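Local structure of giardin subunit alpha-1 (Giardia intestinalis, 4EVF) at residues A[5-10]-A[24-29]; A[13-18]-A[55-60]; A[64-69]-A[285-290]. The protein binds calcium and, in a calcium-dependent manner, phospholipids such as phosphatidylserine, as an annexin involved in attaching the parasite to the intestinal mucosa. All coordinates share one frame; numbering follows the deposited sequence.

Contact 1: A[5-10]-A[24-29]; sequences TDIANE and AFIASE
I26 reaches from helix 20-28 toward helix 4-16 and divides its two branches between I7 and E10, residues one turn apart on the facing helix. The longer branch leads: CD1 of I26 ends 4.0 Å from CB of E10 and equally close to that residue's carbonyl carbon, meeting the helix surface at the base of the side chain. The shorter branch serves the neighbour, CG2 of I26 lying 4.0 Å from CG2 of I7. The two isoleucines pass alongside one another in opposite directions, touching methyl to methyl. In both, CG1 stands beside the backbone N (chi1 -51° in I7, -65° in I26), which leaves CG2 trans to it and turned to the partner's CG2. E10 adds the aliphatic start of its chain, at CB. No hydrogen bond crosses between the segments, and the I7-I26 part of the join is buried and purely apolar. Near the end of helix 20-28, the hydroxyl of S28 folds back onto its own backbone: OG donates to the carbonyl O of F25 at 2.6 Å, approaching from 24° off the carbonyl plane. I7 also rests on I38 of helix 32-46, while A24 and A27 of the other segment meet helices 62-70 and 284-292. Two consecutive helices thus pack through branched aliphatic side chains, as expected of the opening helical hairpin in the all-helical annexin fold, here within the predicted first annexin repeat.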
ATOM      1  N   THR A   5     -25.041  11.081  -9.674  1.00 26.84           N
ATOM      2  CA  THR A   5     -26.206  10.241  -9.911  1.00 25.68           C
ATOM      3  C   THR A   5     -26.071   9.509 -11.247  1.00 26.30           C
ATOM      4  O   THR A   5     -26.468   8.351 -11.380  1.00 24.56           O
ATOM      5  CB  THR A   5     -27.523  11.049  -9.889  1.00 26.86           C
ATOM      6  OG1 THR A   5     -27.378  12.216 -10.708  1.00 29.80           O
ATOM      7  CG2 THR A   5     -27.872  11.470  -8.463  1.00 26.24           C
ATOM      8  N   ASP A   6     -25.490  10.180 -12.234  1.00 26.49           N
ATOM      9  CA  ASP A   6     -25.319   9.561 -13.541  1.00 27.54           C
ATOM     10  C   ASP A   6     -24.233   8.479 -13.540  1.00 26.79           C
ATOM     11  O   ASP A   6     -24.410   7.434 -14.161  1.00 24.11           O
ATOM     12  CB  ASP A   6     -25.055  10.611 -14.615  1.00 28.45           C
ATOM     13  CG  ASP A   6     -26.297  11.409 -14.960  1.00 33.70           C
ATOM     14  OD1 ASP A   6     -27.392  10.809 -15.044  1.00 34.54           O
ATOM     15  OD2 ASP A   6     -26.183  12.635 -15.142  1.00 31.85           O
ATOM     16  N   ILE A   7     -23.127   8.735 -12.841  1.00 23.62           N
ATOM     17  CA  ILE A   7     -22.113   7.700 -12.616  1.00 22.89           C
ATOM     18  C   ILE A   7     -22.706   6.518 -11.863  1.00 24.34           C
ATOM     19  O   ILE A   7     -22.395   5.360 -12.154  1.00 23.02           O
ATOM     20  CB  ILE A   7     -20.928   8.229 -11.793  1.00 21.52           C
ATOM     21  CG1 ILE A   7     -20.390   9.525 -12.399  1.00 22.47           C
ATOM     22  CG2 ILE A   7     -19.824   7.164 -11.669  1.00 22.12           C
ATOM     23  CD1 ILE A   7     -19.449  10.260 -11.475  1.00 22.14           C
ATOM     24  N   ALA A   8     -23.545   6.802 -10.869  1.00 23.66           N
ATOM     25  CA  ALA A   8     -24.182   5.721 -10.126  1.00 24.37           C
ATOM     26  C   ALA A   8     -25.027   4.872 -11.074  1.00 24.04           C
ATOM     27  O   ALA A   8     -25.104   3.649 -10.923  1.00 23.70           O
ATOM     28  CB  ALA A   8     -25.026   6.267  -8.975  1.00 24.00           C
ATOM     29  N   ASN A   9     -25.655   5.518 -12.055  1.00 23.38           N
ATOM     30  CA  ASN A   9     -26.426   4.782 -13.063  1.00 26.52           C
ATOM     31  C   ASN A   9     -25.537   3.918 -13.960  1.00 27.51           C
ATOM     32  O   ASN A   9     -25.874   2.763 -14.253  1.00 27.85           O
ATOM     33  CB  ASN A   9     -27.290   5.714 -13.923  1.00 27.34           C
ATOM     34  CG  ASN A   9     -28.177   4.942 -14.902  1.00 34.98           C
ATOM     35  OD1 ASN A   9     -27.859   4.818 -16.088  1.00 38.82           O
ATOM     36  ND2 ASN A   9     -29.277   4.393 -14.396  1.00 37.55           N
ATOM     37  N   GLU A  10     -24.413   4.475 -14.407  1.00 26.25           N
ATOM     38  CA  GLU A  10     -23.435   3.682 -15.160  1.00 27.66           C
ATOM     39  C   GLU A  10     -23.100   2.414 -14.396  1.00 27.92           C
ATOM     40  O   GLU A  10     -23.125   1.301 -14.940  1.00 26.19           O
ATOM     41  CB  GLU A  10     -22.143   4.461 -15.375  1.00 28.78           C
ATOM     42  CG  GLU A  10     -22.259   5.672 -16.279  1.00 32.87           C
ATOM     43  CD  GLU A  10     -20.916   6.343 -16.493  1.00 38.02           C
ATOM     44  OE1 GLU A  10     -20.020   5.716 -17.114  1.00 43.01           O
ATOM     45  OE2 GLU A  10     -20.748   7.489 -16.022  1.00 38.41           O
ATOM     46  N   ALA A  24     -14.549  -2.101 -12.999  1.00 18.51           N
ATOM     47  CA  ALA A  24     -13.169  -1.710 -12.776  1.00 18.60           C
ATOM     48  C   ALA A  24     -12.854  -0.418 -13.516  1.00 19.29           C
ATOM     49  O   ALA A  24     -12.180   0.461 -12.980  1.00 20.14           O
ATOM     50  CB  ALA A  24     -12.203  -2.841 -13.209  1.00 21.74           C
ATOM     51  N   PHE A  25     -13.359  -0.286 -14.737  1.00 17.88           N
ATOM     52  CA  PHE A  25     -13.042   0.901 -15.522  1.00 22.93           C
ATOM     53  C   PHE A  25     -13.624   2.166 -14.892  1.00 20.88           C
ATOM     54  O   PHE A  25     -12.956   3.206 -14.825  1.00 24.11           O
ATOM     55  CB  PHE A  25     -13.518   0.784 -16.971  1.00 23.85           C
ATOM     56  CG  PHE A  25     -13.294   2.043 -17.761  1.00 27.07           C
ATOM     57  CD1 PHE A  25     -12.013   2.428 -18.113  1.00 27.69           C
ATOM     58  CD2 PHE A  25     -14.357   2.862 -18.115  1.00 28.72           C
ATOM     59  CE1 PHE A  25     -11.794   3.599 -18.817  1.00 32.87           C
ATOM     60  CE2 PHE A  25     -14.147   4.028 -18.822  1.00 26.72           C
ATOM     61  CZ  PHE A  25     -12.864   4.400 -19.173  1.00 31.28           C
ATOM     62  N   ILE A  26     -14.876   2.075 -14.459  1.00 21.76           N
ATOM     63  CA  ILE A  26     -15.528   3.201 -13.794  1.00 20.57           C
ATOM     64  C   ILE A  26     -14.801   3.532 -12.499  1.00 20.01           C
ATOM     65  O   ILE A  26     -14.547   4.695 -12.198  1.00 20.86           O
ATOM     66  CB  ILE A  26     -17.007   2.914 -13.489  1.00 23.45           C
ATOM     67  CG1 ILE A  26     -17.797   2.760 -14.795  1.00 25.74           C
ATOM     68  CG2 ILE A  26     -17.590   4.035 -12.649  1.00 22.16           C
ATOM     69  CD1 ILE A  26     -19.101   2.014 -14.641  1.00 20.89           C
ATOM     70  N   ALA A  27     -14.455   2.506 -11.727  1.00 21.88           N
ATOM     71  CA  ALA A  27     -13.745   2.745 -10.481  1.00 21.54           C
ATOM     72  C   ALA A  27     -12.417   3.444 -10.756  1.00 23.16           C
ATOM     73  O   ALA A  27     -11.987   4.293  -9.977  1.00 20.78           O
ATOM     74  CB  ALA A  27     -13.533   1.446  -9.723  1.00 21.97           C
ATOM     75  N   SER A  28     -11.786   3.095 -11.881  1.00 19.91           N
ATOM     76  CA  SER A  28     -10.442   3.572 -12.210  1.00 19.18           C
ATOM     77  C   SER A  28     -10.438   5.055 -12.580  1.00 22.61           C
ATOM     78  O   SER A  28      -9.403   5.718 -12.547  1.00 22.93           O
ATOM     79  CB  SER A  28      -9.877   2.766 -13.380  1.00 19.56           C
ATOM     80  OG  SER A  28     -10.356   3.250 -14.626  1.00 22.24           O
ATOM     81  N   GLU A  29     -11.611   5.560 -12.945  1.00 24.57           N
ATOM     82  CA  GLU A  29     -11.761   6.930 -13.411  1.00 21.03           C
ATOM     83  C   GLU A  29     -11.765   7.956 -12.277  1.00 24.25           C
ATOM     84  O   GLU A  29     -11.632   9.154 -12.523  1.00 27.09           O
ATOM     85  CB  GLU A  29     -13.074   7.050 -14.185  1.00 24.55           C
ATOM     86  CG  GLU A  29     -13.080   6.333 -15.509  1.00 22.81           C
ATOM     87  CD  GLU A  29     -12.204   7.036 -16.511  1.00 33.61           C
ATOM     88  OE1 GLU A  29     -10.987   6.757 -16.542  1.00 33.71           O
ATOM     89  OE2 GLU A  29     -12.729   7.894 -17.252  1.00 36.84           O
TER

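Contact 2: A[13-18]-A[55-60]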
ATOM      1  N   GLN A  13     -25.860  -0.316 -14.318  1.00 27.03           N
ATOM      2  CA  GLN A  13     -25.993  -1.081 -15.542  1.00 30.53           C
ATOM      3  C   GLN A  13     -24.818  -2.036 -15.760  1.00 31.26           C
ATOM      4  O   GLN A  13     -24.976  -3.086 -16.390  1.00 30.08           O
ATOM      5  CB  GLN A  13     -26.180  -0.141 -16.729  1.00 33.49           C
ATOM      6  CG  GLN A  13     -27.581   0.420 -16.808  1.00 36.30           C
ATOM      7  CD  GLN A  13     -27.648   1.730 -17.554  1.00 42.24           C
ATOM      8  OE1 GLN A  13     -26.622   2.351 -17.836  1.00 43.41           O
ATOM      9  NE2 GLN A  13     -28.864   2.166 -17.876  1.00 41.11           N
ATOM     10  N   ALA A  14     -23.648  -1.673 -15.242  1.00 25.64           N
ATOM     11  CA  ALA A  14     -22.482  -2.539 -15.365  1.00 27.32           C
ATOM     12  C   ALA A  14     -22.676  -3.732 -14.444  1.00 28.57           C
ATOM     13  O   ALA A  14     -22.311  -4.861 -14.783  1.00 28.30           O
ATOM     14  CB  ALA A  14     -21.202  -1.780 -15.011  1.00 26.15           C
ATOM     15  N   ILE A  15     -23.271  -3.475 -13.281  1.00 27.45           N
ATOM     16  CA  ILE A  15     -23.502  -4.510 -12.276  1.00 29.70           C
ATOM     17  C   ILE A  15     -24.571  -5.468 -12.765  1.00 29.26           C
ATOM     18  O   ILE A  15     -24.464  -6.690 -12.597  1.00 29.76           O
ATOM     19  CB  ILE A  15     -23.942  -3.901 -10.926  1.00 29.06           C
ATOM     20  CG1 ILE A  15     -22.786  -3.137 -10.273  1.00 24.67           C
ATOM     21  CG2 ILE A  15     -24.437  -4.983  -9.988  1.00 26.43           C
ATOM     22  CD1 ILE A  15     -23.166  -2.480  -8.945  1.00 25.14           C
ATOM     23  N   ASP A  16     -25.610  -4.901 -13.371  1.00 29.50           N
ATOM     24  CA  ASP A  16     -26.655  -5.695 -14.002  1.00 33.11           C
ATOM     25  C   ASP A  16     -26.071  -6.549 -15.122  1.00 32.56           C
ATOM     26  O   ASP A  16     -26.441  -7.707 -15.292  1.00 34.28           O
ATOM     27  CB  ASP A  16     -27.747  -4.790 -14.567  1.00 29.98           C
ATOM     28  CG  ASP A  16     -28.606  -4.160 -13.483  1.00 33.91           C
ATOM     29  OD1 ASP A  16     -28.754  -4.772 -12.399  1.00 41.49           O
ATOM     30  OD2 ASP A  16     -29.150  -3.059 -13.723  1.00 37.09           O
ATOM     31  N   ALA A  17     -25.168  -5.960 -15.896  1.00 33.67           N
ATOM     32  CA  ALA A  17     -24.511  -6.685 -16.977  1.00 32.05           C
ATOM     33  C   ALA A  17     -23.484  -7.668 -16.434  1.00 33.82           C
ATOM     34  O   ALA A  17     -22.984  -8.518 -17.171  1.00 34.35           O
ATOM     35  CB  ALA A  17     -23.854  -5.715 -17.946  1.00 31.05           C
ATOM     36  N   LYS A  18     -23.169  -7.553 -15.145  1.00 31.71           N
ATOM     37  CA  LYS A  18     -22.139  -8.385 -14.540  1.00 33.30           C
ATOM     38  C   LYS A  18     -20.803  -8.196 -15.265  1.00 33.31           C
ATOM     39  O   LYS A  18     -19.982  -9.110 -15.337  1.00 28.74           O
ATOM     40  CB  LYS A  18     -22.565  -9.854 -14.565  1.00 33.42           C
ATOM     41  CG  LYS A  18     -23.857 -10.129 -13.823  1.00 35.19           C
ATOM     42  CD  LYS A  18     -24.262 -11.591 -13.937  1.00 34.34           C
ATOM     43  CE  LYS A  18     -25.073 -12.049 -12.730  1.00 40.39           C
ATOM     44  NZ  LYS A  18     -26.254 -11.181 -12.472  1.00 43.96           N
ATOM     45  N   LYS A  55     -21.272  -7.478  -4.729  1.00 32.90           N
ATOM     46  CA  LYS A  55     -21.092  -8.824  -4.198  1.00 32.81           C
ATOM     47  C   LYS A  55     -22.163  -9.774  -4.725  1.00 38.35           C
ATOM     48  O   LYS A  55     -21.879 -10.923  -5.059  1.00 35.96           O
ATOM     49  CB  LYS A  55     -21.111  -8.816  -2.669  1.00 35.70           C
ATOM     50  CG  LYS A  55     -21.031 -10.203  -2.055  1.00 36.27           C
ATOM     51  CD  LYS A  55     -20.931 -10.139  -0.542  1.00 43.86           C
ATOM     52  CE  LYS A  55     -20.691 -11.522   0.063  1.00 51.41           C
ATOM     53  NZ  LYS A  55     -20.434 -11.456   1.534  1.00 52.65           N
ATOM     54  N   LYS A  56     -23.399  -9.291  -4.795  1.00 37.50           N
ATOM     55  CA  LYS A  56     -24.500 -10.126  -5.254  1.00 35.44           C
ATOM     56  C   LYS A  56     -24.417 -10.419  -6.747  1.00 34.94           C
ATOM     57  O   LYS A  56     -24.874 -11.464  -7.195  1.00 31.89           O
ATOM     58  CB  LYS A  56     -25.851  -9.494  -4.911  1.00 36.38           C
ATOM     59  CG  LYS A  56     -26.106  -9.336  -3.414  1.00 39.80           C
ATOM     60  CD  LYS A  56     -27.555  -8.950  -3.136  1.00 38.63           C
ATOM     61  CE  LYS A  56     -27.707  -8.245  -1.784  1.00 43.39           C
ATOM     62  NZ  LYS A  56     -27.755  -9.159  -0.613  1.00 43.72           N
ATOM     63  N   ALA A  57     -23.841  -9.482  -7.510  1.00 32.69           N
ATOM     64  CA  ALA A  57     -23.814  -9.655  -8.968  1.00 34.99           C
ATOM     65  C   ALA A  57     -22.666 -10.521  -9.470  1.00 38.10           C
ATOM     66  O   ALA A  57     -22.798 -11.203 -10.494  1.00 35.92           O
ATOM     67  CB  ALA A  57     -23.769  -8.297  -9.645  1.00 30.51           C
ATOM     68  N   LEU A  58     -21.514 -10.426  -8.786  1.00 34.75           N
ATOM     69  CA  LEU A  58     -20.337 -11.143  -9.203  1.00 35.11           C
ATOM     70  C   LEU A  58     -20.160 -12.530  -8.561  1.00 36.40           C
ATOM     71  O   LEU A  58     -20.697 -12.831  -7.510  1.00 40.56           O
ATOM     72  CB  LEU A  58     -19.087 -10.259  -8.968  1.00 37.77           C
ATOM     73  CG  LEU A  58     -18.714  -9.297 -10.121  1.00 37.46           C
ATOM     74  CD1 LEU A  58     -19.972  -8.944 -10.906  1.00 34.09           C
ATOM     75  CD2 LEU A  58     -18.024  -8.041  -9.599  1.00 30.28           C
ATOM     76  N   LYS A  59     -19.355 -13.322  -9.268  1.00 38.69           N
ATOM     77  CA  LYS A  59     -19.041 -14.655  -8.829  1.00 41.96           C
ATOM     78  C   LYS A  59     -18.201 -14.555  -7.598  1.00 47.42           C
ATOM     79  O   LYS A  59     -18.661 -14.961  -6.538  1.00 51.95           O
ATOM     80  CB  LYS A  59     -18.354 -15.462  -9.918  1.00 41.58           C
ATOM     81  N   GLY A  60     -17.039 -14.046  -7.648  1.00 37.54           N
ATOM     82  CA  GLY A  60     -16.388 -14.042  -6.368  1.00 39.22           C
ATOM     83  C   GLY A  60     -14.915 -14.245  -6.539  1.00 41.05           C
ATOM     84  O   GLY A  60     -14.407 -14.288  -7.633  1.00 42.90           O
TER
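The apolar part of this contact centres on A57, whose CB points at helix 4-16 and meets CG2 of I15 at 3.4 Å, tighter than ordinary van der Waals packing. With CG1 beside the backbone N (chi1 -69°), I15 has CG2 trans to that N and beside its own carbonyl; CB of A57 accordingly also sits 3.4 Å from the carbonyl O of I15. The small alanine is pressed against a methyl and a peptide oxygen together. L58 adds a looser touch, its CD1 lying 4.3 Å from CA of K18. I15 packs further on L50 and I54 of helix 50-57.

The second kind of contact is between an aliphatic chain and a carbonyl. The side chain of K18 arches over the last turn of helix 50-57, bringing CE to 3.3 Å from the carbonyl O of A57. A bend at its last torsion (chi4 54°) keeps NZ near that oxygen as well, 4.0 Å away and not hydrogen-bonded to it.

Backbone bonding fixes where K18 starts. With positive phi (58°), it is the C' residue of a Schellman motif closing helix 4-16: its N bonds weakly to O of I15, and the N of the next residue reaches back to O of A14. No hydrogen bond joins the two segments. The chemistry therefore implies tight packing of small groups, with the lysine's positive charge probably favoured near the carbonyl end of helix 50-57 without being tied to one acceptor.

Contact 3: A[64-69]-A[285-290]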
ATOM      1  N   GLU A  64     -14.028  -9.946  -7.090  1.00 25.86           N
ATOM      2  CA  GLU A  64     -15.211  -9.314  -6.520  1.00 31.41           C
ATOM      3  C   GLU A  64     -14.825  -8.518  -5.273  1.00 25.43           C
ATOM      4  O   GLU A  64     -15.243  -7.378  -5.105  1.00 22.97           O
ATOM      5  CB  GLU A  64     -16.308 -10.346  -6.219  1.00 30.85           C
ATOM      6  CG  GLU A  64     -16.469 -10.692  -4.754  1.00 39.59           C
ATOM      7  CD  GLU A  64     -17.770 -11.424  -4.464  1.00 39.59           C
ATOM      8  OE1 GLU A  64     -17.921 -11.915  -3.325  1.00 42.45           O
ATOM      9  OE2 GLU A  64     -18.632 -11.507  -5.370  1.00 39.97           O
ATOM     10  N   SER A  65     -13.996  -9.113  -4.424  1.00 23.77           N
ATOM     11  CA  SER A  65     -13.558  -8.451  -3.196  1.00 26.06           C
ATOM     12  C   SER A  65     -12.900  -7.106  -3.480  1.00 23.80           C
ATOM     13  O   SER A  65     -13.207  -6.109  -2.815  1.00 24.76           O
ATOM     14  CB  SER A  65     -12.605  -9.351  -2.404  1.00 26.99           C
ATOM     15  OG  SER A  65     -13.296 -10.471  -1.886  1.00 29.84           O
ATOM     16  N   LEU A  66     -12.002  -7.088  -4.466  1.00 20.01           N
ATOM     17  CA  LEU A  66     -11.337  -5.868  -4.911  1.00 22.27           C
ATOM     18  C   LEU A  66     -12.330  -4.799  -5.373  1.00 21.20           C
ATOM     19  O   LEU A  66     -12.228  -3.623  -4.986  1.00 17.96           O
ATOM     20  CB  LEU A  66     -10.336  -6.179  -6.027  1.00 18.64           C
ATOM     21  CG  LEU A  66      -9.725  -4.988  -6.785  1.00 19.70           C
ATOM     22  CD1 LEU A  66      -9.121  -3.964  -5.835  1.00 20.30           C
ATOM     23  CD2 LEU A  66      -8.665  -5.430  -7.806  1.00 19.77           C
ATOM     24  N   LEU A  67     -13.283  -5.202  -6.206  1.00 20.41           N
ATOM     25  CA  LEU A  67     -14.281  -4.265  -6.735  1.00 20.92           C
ATOM     26  C   LEU A  67     -15.164  -3.666  -5.635  1.00 20.66           C
ATOM     27  O   LEU A  67     -15.461  -2.460  -5.646  1.00 21.57           O
ATOM     28  CB  LEU A  67     -15.112  -4.925  -7.844  1.00 20.97           C
ATOM     29  CG  LEU A  67     -14.269  -5.305  -9.070  1.00 21.26           C
ATOM     30  CD1 LEU A  67     -15.063  -6.092 -10.117  1.00 24.34           C
ATOM     31  CD2 LEU A  67     -13.625  -4.074  -9.692  1.00 21.26           C
ATOM     32  N   MET A  68     -15.562  -4.510  -4.690  1.00 18.39           N
ATOM     33  CA  MET A  68     -16.254  -4.085  -3.467  1.00 22.56           C
ATOM     34  C   MET A  68     -15.445  -3.071  -2.680  1.00 22.80           C
ATOM     35  O   MET A  68     -15.969  -2.037  -2.268  1.00 20.34           O
ATOM     36  CB  MET A  68     -16.539  -5.285  -2.551  1.00 22.63           C
ATOM     37  CG  MET A  68     -17.493  -6.315  -3.137  1.00 28.55           C
ATOM     38  SD  MET A  68     -17.642  -7.777  -2.096  1.00 30.94           S
ATOM     39  CE  MET A  68     -18.325  -7.097  -0.580  1.00 28.24           C
ATOM     40  N   ASP A  69     -14.171  -3.381  -2.460  1.00 22.32           N
ATOM     41  CA  ASP A  69     -13.276  -2.525  -1.690  1.00 22.86           C
ATOM     42  C   ASP A  69     -13.241  -1.110  -2.263  1.00 17.44           C
ATOM     43  O   ASP A  69     -13.273  -0.121  -1.519  1.00 17.88           O
ATOM     44  CB  ASP A  69     -11.846  -3.092  -1.693  1.00 19.11           C
ATOM     45  CG  ASP A  69     -11.704  -4.366  -0.867  1.00 20.68           C
ATOM     46  OD1 ASP A  69     -12.628  -4.718  -0.100  1.00 24.91           O
ATOM     47  OD2 ASP A  69     -10.638  -5.009  -0.967  1.00 23.97           O
ATOM     48  N   ALA A 285      -6.461 -10.323 -14.508  1.00 23.05           N
ATOM     49  CA  ALA A 285      -5.517  -9.448 -15.202  1.00 19.58           C
ATOM     50  C   ALA A 285      -6.138  -8.199 -15.852  1.00 22.66           C
ATOM     51  O   ALA A 285      -5.630  -7.091 -15.674  1.00 23.77           O
ATOM     52  CB  ALA A 285      -4.689 -10.233 -16.212  1.00 26.47           C
ATOM     53  N   PRO A 286      -7.218  -8.372 -16.631  1.00 24.09           N
ATOM     54  CA  PRO A 286      -7.795  -7.174 -17.249  1.00 22.77           C
ATOM     55  C   PRO A 286      -8.301  -6.190 -16.194  1.00 20.21           C
ATOM     56  O   PRO A 286      -8.246  -4.978 -16.394  1.00 21.55           O
ATOM     57  CB  PRO A 286      -8.962  -7.725 -18.088  1.00 22.66           C
ATOM     58  CG  PRO A 286      -9.196  -9.112 -17.597  1.00 26.23           C
ATOM     59  CD  PRO A 286      -7.872  -9.609 -17.095  1.00 24.92           C
ATOM     60  N   ILE A 287      -8.789  -6.719 -15.084  1.00 22.84           N
ATOM     61  CA  ILE A 287      -9.244  -5.872 -13.997  1.00 24.87           C
ATOM     62  C   ILE A 287      -8.080  -5.032 -13.478  1.00 23.87           C
ATOM     63  O   ILE A 287      -8.197  -3.813 -13.378  1.00 19.81           O
ATOM     64  CB  ILE A 287      -9.874  -6.690 -12.861  1.00 25.15           C
ATOM     65  CG1 ILE A 287     -11.198  -7.303 -13.328  1.00 24.70           C
ATOM     66  CG2 ILE A 287     -10.071  -5.819 -11.620  1.00 21.60           C
ATOM     67  CD1 ILE A 287     -11.784  -8.315 -12.366  1.00 21.28           C
ATOM     68  N   LEU A 288      -6.952  -5.678 -13.171  1.00 20.79           N
ATOM     69  CA  LEU A 288      -5.800  -4.948 -12.647  1.00 20.24           C
ATOM     70  C   LEU A 288      -5.248  -3.925 -13.644  1.00 22.01           C
ATOM     71  O   LEU A 288      -4.998  -2.769 -13.278  1.00 19.13           O
ATOM     72  CB  LEU A 288      -4.694  -5.907 -12.169  1.00 16.65           C
ATOM     73  CG  LEU A 288      -4.968  -6.826 -10.974  1.00 23.66           C
ATOM     74  CD1 LEU A 288      -3.734  -7.710 -10.675  1.00 20.65           C
ATOM     75  CD2 LEU A 288      -5.399  -6.036  -9.724  1.00 18.84           C
ATOM     76  N   ARG A 289      -5.083  -4.331 -14.894  1.00 19.81           N
ATOM     77  CA  ARG A 289      -4.588  -3.431 -15.912  1.00 23.52           C
ATOM     78  C   ARG A 289      -5.512  -2.208 -16.092  1.00 22.77           C
ATOM     79  O   ARG A 289      -5.060  -1.152 -16.337  1.00 27.19           O
ATOM     80  CB  ARG A 289      -4.323  -4.110 -17.258  1.00 22.34           C
ATOM     81  CG  ARG A 289      -3.113  -5.025 -17.323  1.00 32.66           C
ATOM     82  CD  ARG A 289      -2.982  -5.696 -18.675  1.00 29.14           C
ATOM     83  NE  ARG A 289      -2.242  -4.841 -19.557  1.00 33.43           N
ATOM     84  CZ  ARG A 289      -1.805  -5.162 -20.758  1.00 33.06           C
ATOM     85  NH1 ARG A 289      -2.000  -6.346 -21.245  1.00 29.25           N
ATOM     86  NH2 ARG A 289      -1.137  -4.290 -21.451  1.00 36.13           N
ATOM     87  N   THR A 290      -6.799  -2.384 -15.968  1.00 22.82           N
ATOM     88  CA  THR A 290      -7.734  -1.261 -16.029  1.00 25.80           C
ATOM     89  C   THR A 290      -7.474  -0.289 -14.869  1.00 20.89           C
ATOM     90  O   THR A 290      -7.279   0.917 -15.071  1.00 23.91           O
ATOM     91  CB  THR A 290      -9.195  -1.738 -15.980  1.00 24.83           C
ATOM     92  OG1 THR A 290      -9.437  -2.667 -17.044  1.00 28.25           O
ATOM     93  CG2 THR A 290     -10.148  -0.557 -16.119  1.00 25.51           C
TER
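Helices 64-69 and 285-290 run almost side by side in the same sense, their N-to-C directions 27° apart and their axes no closer than 11.5 Å, with L67 and I287 the nearest pair of CA atoms at 9.0 Å. Such a wide spacing leaves side-chain ends to make the join. L66 does most from its helix through a single methyl: CD2 reaches CD2 of L288 at 3.8 Å and CG2 of I287 at 4.1 Å, so that one methyl touches two successive residues of the partner. Its CG stands trans to the main-chain N (chi1 170°), which carries the branched end outward across the interface. Against L288 it crosses at a slant, whereas the side chains of L66 and I287 run counter to each other. The CG2 methyl of I287 is shared, since CD2 of L67 also approaches it, more loosely, at 4.4 Å. L67 and L288 both leave their helices obliquely, yet their ends turn inward to the contact. All four residues are buried, and the union is wholly aliphatic, without a hydrogen bond between the segments. One turn past P286, the OG1 of T290 donates to the O of P286 at 2.7 Å; that carbonyl also receives T290 N, the two donors arriving from opposite faces of its plane. Polar ties lie beside this apolar seam: D69 forms a salt bridge with R249 of helix 245-255, and R289 bonds to the backbone O of V294. The contact joins the predicted first and fourth annexin repeats inside an all-helical surrounding: helix 245-255 borders L66 and L288, helix 50-57 backs L67 through I54, and helix 20-28 lies against I287 and T290.

From the N terminus, helix 4-16 enters two contacts in turn. Contact 1 closes the short hairpin with helix 20-28; contact 2 starts from the end of the same first helix and spans 36 residues to the end of helix 50-57. Their segments alternate along the chain, so these two closures cross, tying together parts of the predicted first annexin repeat. Contact 3 follows in series, bridging 215 residues to bring helix 284-292, near the C terminus, onto helix 62-70. It touches both others: T290 packs on A24 and F25 of contact 1, and L67 on L58 of contact 2. Together they join the chain's beginning to its end.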